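Long-range contacts in fimbrial structural subunit (Actinomyces naeslundii, PDB 3QDH), which forms the shaft of Actinomyces type 2 fimbriae and acts as an adhesin toward streptococci and host cells during oral biofilm development: residues Ile4-Gln13 and Pro149-Trp158; Ala181-Tyr192 and Ala245-Pro256. All coordinates share one frame; numbering follows the deposited sequence.

Interaction 1 (Ile4-Gln13 and Pro149-Trp158); sequences ISVEKSIQEQ and PTSNEVTSRW
V154 pushes its two methyl groups into the hollow between K8 and I10. CG1 lies against the carbonyl of K8, 3.4 Å from K8 O. CG2 lies 3.6 Å from I10 CG1, and the V154 and I10 side chains lie alongside, pointing in opposite senses. I10 CD1 reaches on to T155 O. V6 is the next bump: its CG2 rests on the backbone carbonyl of P149. The stem of K8 covers S151, with K8 CB 3.4 Å from S151 OG. CG of K8 is anti to its backbone N (chi1 -176°) and the chain is extended beyond it. K8 NZ is thereby carried past V154 to N121 CG, to which it is linked as an isopeptide amide, and it hydrogen-bonds D48. At the far end the Q13 amide meets the W158 ring at its edge, near CZ2, the two planes 71° apart; Q13 NE2 hydrogen-bonds L23 O. The N152 amide grips K8 like a backbone partner. Its OD1 accepts from K8 N (2.8 Å) on a lone pair in the carbonyl plane, and its ND2 donates to K8 O (3.0 Å). Two waters join V6 to T150 and N152. The two segments run nearly parallel in the CnaA-type part of the chain, yet direct polar pairing is concentrated at N152. Its amide probably helps hold the K8 backbone in place, next to the isopeptide link to N121.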
# COMPACT_ATOMS: atom_id res chain seq x y z
N ILE A 4 19.38 17.12 -7.03
CA ILE A 4 18.94 15.80 -6.48
C ILE A 4 17.47 15.86 -6.06
O ILE A 4 17.07 16.76 -5.31
CB ILE A 4 19.80 15.37 -5.27
CG1 ILE A 4 21.29 15.34 -5.64
CG2 ILE A 4 19.35 14.01 -4.74
CD1 ILE A 4 21.64 14.40 -6.77
N SER A 5 16.69 14.89 -6.54
CA SER A 5 15.27 14.83 -6.23
C SER A 5 14.80 13.38 -6.02
O SER A 5 15.47 12.44 -6.46
CB SER A 5 14.45 15.51 -7.33
OG SER A 5 14.44 14.74 -8.51
N VAL A 6 13.69 13.23 -5.32
CA VAL A 6 13.10 11.91 -5.04
C VAL A 6 11.66 11.91 -5.48
O VAL A 6 10.93 12.87 -5.20
CB VAL A 6 13.08 11.56 -3.53
CG1 VAL A 6 13.11 10.03 -3.35
CG2 VAL A 6 14.21 12.22 -2.80
N GLU A 7 11.24 10.84 -6.14
CA GLU A 7 9.87 10.73 -6.59
C GLU A 7 9.22 9.53 -5.92
O GLU A 7 9.85 8.47 -5.78
CB GLU A 7 9.80 10.60 -8.12
CG GLU A 7 10.20 11.88 -8.90
CD GLU A 7 11.67 12.21 -8.77
OE1 GLU A 7 12.51 11.38 -9.16
OE2 GLU A 7 12.03 13.32 -8.30
N LYS A 8 7.96 9.68 -5.52
CA LYS A 8 7.25 8.58 -4.89
C LYS A 8 5.91 8.34 -5.58
O LYS A 8 5.23 9.30 -6.00
CB LYS A 8 7.06 8.86 -3.38
CG LYS A 8 6.41 7.72 -2.61
CD LYS A 8 6.55 7.89 -1.09
CE LYS A 8 5.97 6.66 -0.40
NZ LYS A 8 6.20 6.54 1.08
N SER A 9 5.55 7.07 -5.71
CA SER A 9 4.26 6.66 -6.26
C SER A 9 3.62 5.60 -5.38
O SER A 9 4.07 5.36 -4.24
CB SER A 9 4.44 6.13 -7.69
OG SER A 9 3.17 5.95 -8.32
N ILE A 10 2.55 4.99 -5.88
CA ILE A 10 1.88 3.86 -5.21
C ILE A 10 1.47 2.82 -6.26
O ILE A 10 0.93 3.17 -7.31
CB ILE A 10 0.57 4.29 -4.46
CG1 ILE A 10 0.80 5.51 -3.56
CG2 ILE A 10 0.04 3.12 -3.61
CD1 ILE A 10 -0.52 6.14 -3.04
N GLN A 11 1.75 1.56 -5.97
CA GLN A 11 1.27 0.46 -6.80
C GLN A 11 -0.26 0.39 -6.78
O GLN A 11 -0.87 0.53 -5.72
CB GLN A 11 1.81 -0.87 -6.26
CG GLN A 11 2.96 -1.46 -7.04
CD GLN A 11 2.90 -2.98 -7.06
OE1 GLN A 11 2.68 -3.62 -6.03
NE2 GLN A 11 3.07 -3.57 -8.24
N GLU A 12 -0.86 0.19 -7.95
CA GLU A 12 -2.28 -0.20 -8.06
C GLU A 12 -2.65 -1.12 -6.90
O GLU A 12 -2.15 -2.24 -6.83
CB GLU A 12 -2.51 -0.99 -9.34
CG GLU A 12 -2.96 -0.24 -10.56
CD GLU A 12 -3.58 -1.19 -11.58
OE1 GLU A 12 -2.86 -1.65 -12.50
OE2 GLU A 12 -4.79 -1.49 -11.45
N GLN A 13 -3.53 -0.67 -6.00
CA GLN A 13 -3.89 -1.49 -4.84
C GLN A 13 -4.48 -2.87 -5.20
O GLN A 13 -4.30 -3.83 -4.45
CB GLN A 13 -4.83 -0.74 -3.89
CG GLN A 13 -4.91 -1.35 -2.49
CD GLN A 13 -3.54 -1.45 -1.80
OE1 GLN A 13 -2.70 -0.56 -1.94
NE2 GLN A 13 -3.33 -2.52 -1.05
N PRO A 149 16.78 16.05 0.63
CA PRO A 149 15.82 15.96 -0.46
C PRO A 149 14.69 14.98 -0.11
O PRO A 149 14.96 13.86 0.33
CB PRO A 149 16.65 15.42 -1.63
CG PRO A 149 18.04 15.82 -1.33
CD PRO A 149 18.16 15.77 0.17
N THR A 150 13.45 15.43 -0.31
CA THR A 150 12.28 14.69 0.12
C THR A 150 11.28 14.61 -1.04
O THR A 150 11.15 15.56 -1.82
CB THR A 150 11.64 15.37 1.36
OG1 THR A 150 12.62 15.51 2.40
CG2 THR A 150 10.45 14.58 1.90
N SER A 151 10.58 13.48 -1.15
CA SER A 151 9.64 13.29 -2.25
C SER A 151 8.34 14.06 -2.03
O SER A 151 8.03 14.51 -0.92
CB SER A 151 9.30 11.81 -2.43
OG SER A 151 8.42 11.34 -1.41
N ASN A 152 7.58 14.17 -3.13
CA ASN A 152 6.14 14.41 -3.10
C ASN A 152 5.47 13.46 -2.09
O ASN A 152 5.95 12.34 -1.84
CB ASN A 152 5.57 14.19 -4.51
CG ASN A 152 5.73 12.75 -5.00
OD1 ASN A 152 6.84 12.29 -5.30
ND2 ASN A 152 4.61 12.04 -5.09
N GLU A 153 4.38 13.93 -1.48
CA GLU A 153 3.61 13.10 -0.55
C GLU A 153 2.53 12.38 -1.34
O GLU A 153 1.82 13.01 -2.12
CB GLU A 153 2.98 13.97 0.56
CG GLU A 153 2.32 13.17 1.70
CD GLU A 153 1.61 14.05 2.74
OE1 GLU A 153 0.78 14.89 2.36
OE2 GLU A 153 1.88 13.88 3.95
N VAL A 154 2.42 11.06 -1.15
CA VAL A 154 1.33 10.30 -1.78
C VAL A 154 0.34 9.91 -0.69
O VAL A 154 0.70 9.88 0.48
CB VAL A 154 1.81 9.02 -2.51
CG1 VAL A 154 2.78 9.35 -3.65
CG2 VAL A 154 2.41 8.00 -1.51
N THR A 155 -0.89 9.63 -1.09
CA THR A 155 -1.95 9.25 -0.16
C THR A 155 -2.76 8.08 -0.68
O THR A 155 -3.19 8.06 -1.85
CB THR A 155 -2.88 10.46 0.17
OG1 THR A 155 -2.10 11.54 0.67
CG2 THR A 155 -3.93 10.06 1.23
N SER A 156 -2.94 7.09 0.19
CA SER A 156 -3.82 5.96 -0.06
C SER A 156 -4.99 6.07 0.93
O SER A 156 -4.77 6.19 2.14
CB SER A 156 -3.05 4.65 0.15
OG SER A 156 -3.85 3.53 -0.15
N ARG A 157 -6.21 6.03 0.40
CA ARG A 157 -7.41 6.24 1.21
C ARG A 157 -8.15 4.95 1.49
O ARG A 157 -8.33 4.11 0.60
CB ARG A 157 -8.34 7.25 0.55
CG ARG A 157 -7.71 8.63 0.42
CD ARG A 157 -8.76 9.72 0.33
NE ARG A 157 -8.31 10.95 1.00
CZ ARG A 157 -7.41 11.79 0.50
NH1 ARG A 157 -6.85 11.55 -0.69
NH2 ARG A 157 -7.06 12.87 1.18
N TRP A 158 -8.57 4.80 2.75
CA TRP A 158 -9.17 3.57 3.25
C TRP A 158 -10.37 3.85 4.15
O TRP A 158 -10.41 4.87 4.84
CB TRP A 158 -8.12 2.74 4.01
CG TRP A 158 -7.04 2.20 3.10
CD1 TRP A 158 -6.05 2.92 2.48
CD2 TRP A 158 -6.86 0.84 2.71
NE1 TRP A 158 -5.27 2.09 1.72
CE2 TRP A 158 -5.73 0.81 1.84
CE3 TRP A 158 -7.52 -0.36 3.00
CZ2 TRP A 158 -5.26 -0.38 1.27
CZ3 TRP A 158 -7.06 -1.53 2.42
CH2 TRP A 158 -5.94 -1.53 1.57
O HOH W 1 12.62 15.64 -4.12
O HOH W 2 9.07 14.63 -5.72
O HOH W 3 -2.94 2.00 -2.08

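Interaction 2 (Ala181-Tyr192 and Ala245-Pro256); sequences AQFQLYKAKNAY and ARCYVLVETKAP
R246 CG is anti to the backbone N (chi1 -168°) and the chain is extended to NE, which lays the stem across Y192. CG of Y192 sits beside its own backbone N (chi1 -65°), and this brings the ring back toward R246. The pair closes one end of two antiparallel strands in the CnaB-type (SpaA-like prealbumin) domain. R246 CG lies over one face of the Y192 ring, 4.2 Å from its centroid. R246 NH1 donates to Y192 OH (2.9 Å) in a bent bond, and the guanidinium and ring planes are 75° apart. A191 CB covers one face of the guanidinium. D238 forms a salt bridge with R246 NH2, and Y192 OH is also hydrogen-bonded to I228 O.

Along the middle, Q184 pairs with V251 and Y186 with V249 through reciprocal backbone hydrogen bonds. Between them, L185 and L250 form a non-hydrogen-bonded pair. L250, F183 and L185 pack on one face of the sheet, with F183 CD1 3.7 Å from L250 CG. E252 CG comes over a face of the F183 ring as a CH-pi contact. On the other face, Y186 CD1 meets V251 CG2 at 3.7 Å. The T253 side chain crosses that of Q184 at about a right angle, CG2 meeting Q184 CG.

C247 N donates to A191 O (2.7 Å) beyond the regular pairing. C247 is also disulfide-bonded to C196, which ties this end of the strand to the loop after Y192. The register slips by one residue at the other end, in a classic beta bulge. There T253 N (2.7 Å) and K254 N (3.2 Å) reach Q182 O from the same face of its carbonyl plane.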
# COMPACT_ATOMS: atom_id res chain seq x y z
N ALA A 181 -23.92 -16.23 10.55
CA ALA A 181 -24.21 -15.83 9.18
C ALA A 181 -22.88 -15.61 8.45
O ALA A 181 -21.93 -15.09 9.03
CB ALA A 181 -25.05 -14.57 9.15
N GLN A 182 -22.82 -16.02 7.19
CA GLN A 182 -21.58 -15.92 6.42
C GLN A 182 -21.71 -15.04 5.18
O GLN A 182 -22.70 -15.12 4.44
CB GLN A 182 -21.02 -17.31 6.10
CG GLN A 182 -20.41 -18.00 7.32
CD GLN A 182 -19.68 -19.29 6.99
OE1 GLN A 182 -19.77 -19.81 5.88
NE2 GLN A 182 -18.95 -19.82 7.97
N PHE A 183 -20.69 -14.20 4.97
CA PHE A 183 -20.66 -13.23 3.87
C PHE A 183 -19.32 -13.27 3.15
O PHE A 183 -18.32 -13.74 3.69
CB PHE A 183 -20.89 -11.81 4.40
CG PHE A 183 -22.28 -11.55 4.93
CD1 PHE A 183 -23.27 -11.04 4.09
CD2 PHE A 183 -22.59 -11.77 6.27
CE1 PHE A 183 -24.56 -10.78 4.58
CE2 PHE A 183 -23.87 -11.51 6.77
CZ PHE A 183 -24.86 -11.02 5.92
N GLN A 184 -19.31 -12.76 1.92
CA GLN A 184 -18.09 -12.58 1.13
C GLN A 184 -18.15 -11.21 0.44
O GLN A 184 -19.22 -10.78 0.01
CB GLN A 184 -17.94 -13.70 0.09
CG GLN A 184 -17.69 -15.09 0.69
CD GLN A 184 -17.11 -16.08 -0.30
OE1 GLN A 184 -17.59 -16.21 -1.43
NE2 GLN A 184 -16.07 -16.79 0.12
N LEU A 185 -17.01 -10.54 0.35
CA LEU A 185 -16.93 -9.21 -0.27
C LEU A 185 -16.32 -9.24 -1.66
O LEU A 185 -15.31 -9.92 -1.89
CB LEU A 185 -16.15 -8.24 0.63
CG LEU A 185 -16.92 -7.55 1.76
CD1 LEU A 185 -15.98 -7.12 2.87
CD2 LEU A 185 -17.74 -6.37 1.23
N TYR A 186 -16.92 -8.49 -2.58
CA TYR A 186 -16.46 -8.42 -3.96
C TYR A 186 -16.21 -6.99 -4.41
O TYR A 186 -16.83 -6.05 -3.92
CB TYR A 186 -17.48 -9.08 -4.91
CG TYR A 186 -17.58 -10.59 -4.81
CD1 TYR A 186 -18.46 -11.20 -3.91
CD2 TYR A 186 -16.82 -11.41 -5.65
CE1 TYR A 186 -18.57 -12.58 -3.83
CE2 TYR A 186 -16.92 -12.80 -5.57
CZ TYR A 186 -17.79 -13.38 -4.66
OH TYR A 186 -17.89 -14.76 -4.59
N LYS A 187 -15.29 -6.84 -5.36
CA LYS A 187 -15.11 -5.59 -6.09
C LYS A 187 -16.36 -5.31 -6.93
O LYS A 187 -16.90 -6.22 -7.56
CB LYS A 187 -13.88 -5.69 -7.00
CG LYS A 187 -13.66 -4.49 -7.90
CD LYS A 187 -12.70 -4.80 -9.03
CE LYS A 187 -12.61 -3.64 -10.01
NZ LYS A 187 -13.89 -3.42 -10.74
N ALA A 188 -16.83 -4.07 -6.91
CA ALA A 188 -17.96 -3.64 -7.74
C ALA A 188 -17.49 -3.26 -9.15
O ALA A 188 -16.37 -2.78 -9.32
CB ALA A 188 -18.69 -2.47 -7.09
N LYS A 189 -18.36 -3.47 -10.14
CA LYS A 189 -18.04 -3.16 -11.54
C LYS A 189 -17.95 -1.65 -11.74
O LYS A 189 -16.95 -1.14 -12.23
CB LYS A 189 -19.07 -3.78 -12.49
CG LYS A 189 -18.49 -4.25 -13.83
CD LYS A 189 -19.58 -4.54 -14.85
CE LYS A 189 -20.13 -3.26 -15.47
NZ LYS A 189 -21.15 -3.51 -16.54
N ASN A 190 -19.01 -0.94 -11.35
CA ASN A 190 -18.97 0.51 -11.26
C ASN A 190 -18.50 0.91 -9.86
O ASN A 190 -19.31 1.27 -9.00
CB ASN A 190 -20.33 1.14 -11.58
CG ASN A 190 -20.27 2.67 -11.70
OD1 ASN A 190 -19.21 3.28 -11.58
ND2 ASN A 190 -21.42 3.29 -11.94
N ALA A 191 -17.19 0.83 -9.65
CA ALA A 191 -16.57 1.07 -8.35
C ALA A 191 -16.81 2.47 -7.78
O ALA A 191 -16.80 2.64 -6.56
CB ALA A 191 -15.08 0.77 -8.40
N TYR A 192 -17.03 3.46 -8.65
CA TYR A 192 -17.14 4.86 -8.20
C TYR A 192 -18.49 5.54 -8.48
O TYR A 192 -18.58 6.77 -8.53
CB TYR A 192 -15.96 5.68 -8.73
CG TYR A 192 -14.64 5.23 -8.14
CD1 TYR A 192 -14.22 5.69 -6.89
CD2 TYR A 192 -13.83 4.32 -8.82
CE1 TYR A 192 -13.02 5.27 -6.34
CE2 TYR A 192 -12.63 3.89 -8.27
CZ TYR A 192 -12.23 4.37 -7.04
OH TYR A 192 -11.04 3.95 -6.50
N ALA A 245 -15.05 7.98 -1.56
CA ALA A 245 -15.93 6.84 -1.35
C ALA A 245 -15.79 5.85 -2.51
O ALA A 245 -15.53 6.25 -3.64
CB ALA A 245 -17.39 7.30 -1.22
N ARG A 246 -15.95 4.55 -2.22
CA ARG A 246 -15.87 3.50 -3.23
C ARG A 246 -16.91 2.41 -2.98
O ARG A 246 -17.20 2.08 -1.83
CB ARG A 246 -14.46 2.89 -3.28
CG ARG A 246 -14.20 2.00 -4.49
CD ARG A 246 -12.89 1.23 -4.38
NE ARG A 246 -12.84 0.11 -5.33
CZ ARG A 246 -12.04 0.04 -6.39
NH1 ARG A 246 -11.18 1.02 -6.67
NH2 ARG A 246 -12.09 -1.03 -7.18
N CYS A 247 -17.47 1.87 -4.07
CA CYS A 247 -18.48 0.81 -4.00
C CYS A 247 -17.88 -0.59 -3.95
O CYS A 247 -16.91 -0.90 -4.65
CB CYS A 247 -19.42 0.88 -5.21
SG CYS A 247 -20.34 2.40 -5.44
N TYR A 248 -18.49 -1.42 -3.11
CA TYR A 248 -18.21 -2.85 -3.07
C TYR A 248 -19.54 -3.62 -3.10
O TYR A 248 -20.61 -3.03 -2.99
CB TYR A 248 -17.43 -3.21 -1.81
CG TYR A 248 -15.97 -2.82 -1.83
CD1 TYR A 248 -14.99 -3.73 -2.20
CD2 TYR A 248 -15.57 -1.53 -1.45
CE1 TYR A 248 -13.64 -3.39 -2.21
CE2 TYR A 248 -14.21 -1.17 -1.46
CZ TYR A 248 -13.26 -2.11 -1.84
OH TYR A 248 -11.93 -1.78 -1.85
N VAL A 249 -19.44 -4.94 -3.27
CA VAL A 249 -20.62 -5.81 -3.32
C VAL A 249 -20.53 -6.90 -2.24
O VAL A 249 -19.61 -7.72 -2.24
CB VAL A 249 -20.81 -6.44 -4.73
CG1 VAL A 249 -21.97 -7.44 -4.74
CG2 VAL A 249 -21.05 -5.35 -5.77
N LEU A 250 -21.49 -6.88 -1.32
CA LEU A 250 -21.57 -7.87 -0.25
C LEU A 250 -22.53 -9.00 -0.61
O LEU A 250 -23.67 -8.76 -1.00
CB LEU A 250 -22.00 -7.20 1.06
CG LEU A 250 -21.96 -8.01 2.35
CD1 LEU A 250 -20.53 -8.39 2.72
CD2 LEU A 250 -22.63 -7.24 3.49
N VAL A 251 -22.05 -10.24 -0.50
CA VAL A 251 -22.83 -11.42 -0.84
C VAL A 251 -22.98 -12.31 0.39
O VAL A 251 -21.99 -12.71 1.00
CB VAL A 251 -22.17 -12.23 -2.00
CG1 VAL A 251 -22.94 -13.52 -2.28
CG2 VAL A 251 -22.08 -11.38 -3.26
N GLU A 252 -24.23 -12.62 0.77
CA GLU A 252 -24.50 -13.59 1.82
C GLU A 252 -24.36 -15.01 1.27
O GLU A 252 -25.02 -15.38 0.30
CB GLU A 252 -25.87 -13.38 2.46
CG GLU A 252 -25.99 -14.02 3.85
CD GLU A 252 -27.39 -13.95 4.47
OE1 GLU A 252 -28.24 -13.16 4.00
OE2 GLU A 252 -27.63 -14.70 5.44
N THR A 253 -23.48 -15.79 1.89
CA THR A 253 -23.17 -17.14 1.41
C THR A 253 -23.81 -18.23 2.27
O THR A 253 -24.03 -19.35 1.80
CB THR A 253 -21.65 -17.36 1.33
OG1 THR A 253 -21.02 -16.86 2.52
CG2 THR A 253 -21.07 -16.65 0.10
N LYS A 254 -24.10 -17.90 3.53
CA LYS A 254 -24.75 -18.84 4.45
C LYS A 254 -25.64 -18.10 5.46
O LYS A 254 -25.19 -17.18 6.15
CB LYS A 254 -23.72 -19.71 5.18
CG LYS A 254 -24.33 -20.90 5.94
CD LYS A 254 -23.32 -21.59 6.85
CE LYS A 254 -23.15 -20.89 8.19
NZ LYS A 254 -24.40 -20.90 9.03
N ALA A 255 -26.90 -18.53 5.52
CA ALA A 255 -27.85 -17.99 6.47
C ALA A 255 -27.52 -18.49 7.88
O ALA A 255 -26.97 -19.58 8.02
CB ALA A 255 -29.27 -18.39 6.08
N PRO A 256 -27.83 -17.69 8.92
CA PRO A 256 -27.66 -18.23 10.27
C PRO A 256 -28.67 -19.37 10.50
O PRO A 256 -29.64 -19.48 9.75
CB PRO A 256 -27.97 -17.03 11.17
CG PRO A 256 -28.82 -16.14 10.35
CD PRO A 256 -28.38 -16.32 8.93
O HOH W 4 -14.60 -2.02 -5.28

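Overall arrangement
The chain is the C-terminal two-domain piece of FimA, with interaction 1 in the CnaA-type part and interaction 2 in the CnaB-type domain. The two contacts lie in series along an elongated chain, their centres 30 Å apart. Their nearest atoms are about 6 Å apart and do not touch. Strand 154-165 connects them: it begins in interaction 1, and its later residues I163 and K165 pack against side chains of interaction 2. Strand 220-230 also touches both, with F227 meeting Q13, S156 and R246. The covalent ties differ: an isopeptide bond at K8 in interaction 1 and a disulfide at C247 in interaction 2. The zinc site of D70, D73 and E90 is separate from both.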